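Local coordinates for diacylglycerol lipase (Aspergillus oryzae, PDB 5XK2), which probably hydrolyses the ester bonds of mono- and diacylglycerols, as a class 3 lipase of the alpha/beta-hydrolase fold, at residues S222-I227 with T241-Y246. Numbering follows the deposited sequence.
Sequences SPEYYI and TVLDGY
Val242 turns CG1 anti to its backbone N (chi1 -169°) and CG2 anti to its carbonyl carbon, and the two methyls part between two neighbours: CG2 lies 3.6 Å from CE2 of Tyr225, while CG1 reaches CB of Pro223 at 3.7 Å and also stands over one face of the Tyr225 ring, offset toward its rim. Tyr225 and Val242 share one face of the antiparallel ladder that ends the mixed alpha/beta-hydrolase sheet, and Pro223, just before strand 224-227, lies alongside Val242. Strand 240-243 is the outermost within the chain, and strand 224-227 joins it to strand 198-203. Phe18 and Phe201 also meet the Tyr225 ring.

Tyr225 and Val242 form a non-hydrogen-bonded pair, flanked by the hydrogen-bonded pairs Glu224-Leu243 and Tyr226-Thr241. The bond from Glu224 N to Leu243 O is short and nearly straight, 2.8 Å and 174°; its reciprocal, Leu243 N to Glu224 O, lies in the carbonyl plane. Glu224 O further receives a CA-H...O contact from Val242.

On the other face, CD1 of Leu243 packs against CB of Tyr226 at 4.2 Å. The extended chain of Glu224 carries OE2 to Thr202 OG1, on the neighbouring strand 198-203, and to Asn252 N. A water donates to Tyr226 O and bonds Thr241 OG1, bridging the pair.

Past the ladder, a cis peptide links Ser222 to Pro223. Ser222 holds OG anti to its backbone N (chi1 167°), and there Gly245 N gives OG a weak, bent hydrogen bond of 3.0 Å.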
# COMPACT_ATOMS: atom_id res chain seq x y z
N SER A 222 -0.28 25.44 7.10
CA SER A 222 -0.88 25.65 8.41
C SER A 222 -2.24 26.36 8.24
O SER A 222 -2.43 27.11 7.29
CB SER A 222 0.10 26.48 9.27
OG SER A 222 -0.53 26.96 10.44
N PRO A 223 -3.19 26.12 9.16
CA PRO A 223 -3.07 25.24 10.33
C PRO A 223 -3.40 23.79 10.04
O PRO A 223 -3.84 23.43 8.95
CB PRO A 223 -4.12 25.82 11.30
CG PRO A 223 -5.20 26.33 10.38
CD PRO A 223 -4.46 26.87 9.16
N GLU A 224 -3.23 22.96 11.06
CA GLU A 224 -3.61 21.56 11.03
C GLU A 224 -4.92 21.40 11.79
O GLU A 224 -5.02 21.85 12.93
CB GLU A 224 -2.52 20.69 11.67
CG GLU A 224 -2.91 19.20 11.88
CD GLU A 224 -1.83 18.42 12.65
OE1 GLU A 224 -0.75 18.97 12.94
OE2 GLU A 224 -2.08 17.25 12.99
N TYR A 225 -5.91 20.76 11.17
CA TYR A 225 -7.12 20.39 11.91
C TYR A 225 -6.94 18.94 12.27
O TYR A 225 -7.15 18.05 11.46
CB TYR A 225 -8.38 20.62 11.05
CG TYR A 225 -8.66 22.09 10.84
CD1 TYR A 225 -7.99 22.83 9.86
CD2 TYR A 225 -9.57 22.75 11.66
CE1 TYR A 225 -8.23 24.18 9.70
CE2 TYR A 225 -9.81 24.11 11.51
CZ TYR A 225 -9.14 24.81 10.52
OH TYR A 225 -9.37 26.18 10.35
N TYR A 226 -6.59 18.73 13.54
CA TYR A 226 -6.18 17.41 14.03
C TYR A 226 -7.38 16.72 14.66
O TYR A 226 -7.90 17.16 15.69
CB TYR A 226 -5.05 17.61 15.05
CG TYR A 226 -4.52 16.38 15.75
CD1 TYR A 226 -4.24 15.20 15.05
CD2 TYR A 226 -4.26 16.42 17.11
CE1 TYR A 226 -3.72 14.09 15.72
CE2 TYR A 226 -3.74 15.34 17.77
CZ TYR A 226 -3.47 14.18 17.08
OH TYR A 226 -2.94 13.11 17.78
N ILE A 227 -7.83 15.66 14.01
CA ILE A 227 -9.01 14.92 14.45
C ILE A 227 -8.57 13.77 15.35
O ILE A 227 -7.74 12.96 14.95
CB ILE A 227 -9.80 14.32 13.27
CG1 ILE A 227 -10.16 15.39 12.24
CG2 ILE A 227 -11.05 13.58 13.79
CD1 ILE A 227 -10.52 14.77 10.89
N THR A 241 -8.83 19.68 16.88
CA THR A 241 -7.93 20.66 17.50
C THR A 241 -7.17 21.41 16.42
O THR A 241 -6.60 20.78 15.54
CB THR A 241 -6.95 19.96 18.44
OG1 THR A 241 -7.69 19.27 19.46
CG2 THR A 241 -6.02 20.95 19.07
N VAL A 242 -7.18 22.75 16.48
CA VAL A 242 -6.52 23.56 15.45
C VAL A 242 -5.12 23.91 15.92
O VAL A 242 -4.95 24.52 16.98
CB VAL A 242 -7.33 24.85 15.14
CG1 VAL A 242 -6.77 25.54 13.92
CG2 VAL A 242 -8.79 24.51 14.91
N LEU A 243 -4.11 23.51 15.14
CA LEU A 243 -2.72 23.71 15.53
C LEU A 243 -1.99 24.46 14.45
O LEU A 243 -1.87 23.96 13.33
CB LEU A 243 -2.04 22.36 15.77
CG LEU A 243 -2.69 21.50 16.83
CD1 LEU A 243 -2.17 20.07 16.78
CD2 LEU A 243 -2.42 22.11 18.21
N ASP A 244 -1.49 25.66 14.74
CA ASP A 244 -0.80 26.35 13.65
C ASP A 244 0.71 26.15 13.74
O ASP A 244 1.21 25.51 14.67
CB ASP A 244 -1.21 27.83 13.56
CG ASP A 244 -0.87 28.64 14.78
OD1 ASP A 244 -0.37 28.09 15.77
OD2 ASP A 244 -1.13 29.87 14.72
N GLY A 245 1.44 26.68 12.75
CA GLY A 245 2.87 26.42 12.59
C GLY A 245 3.17 25.52 11.41
O GLY A 245 2.33 24.72 11.02
N TYR A 246 4.37 25.62 10.83
CA TYR A 246 4.70 24.85 9.63
C TYR A 246 5.19 23.43 9.96
O TYR A 246 5.10 22.49 9.14
CB TYR A 246 5.72 25.64 8.81
CG TYR A 246 5.09 26.97 8.46
CD1 TYR A 246 4.07 27.02 7.53
CD2 TYR A 246 5.47 28.16 9.09
CE1 TYR A 246 3.45 28.19 7.20
CE2 TYR A 246 4.85 29.38 8.75
CZ TYR A 246 3.83 29.36 7.79
OH TYR A 246 3.14 30.47 7.38
O HOH W 1 -8.13 16.84 18.45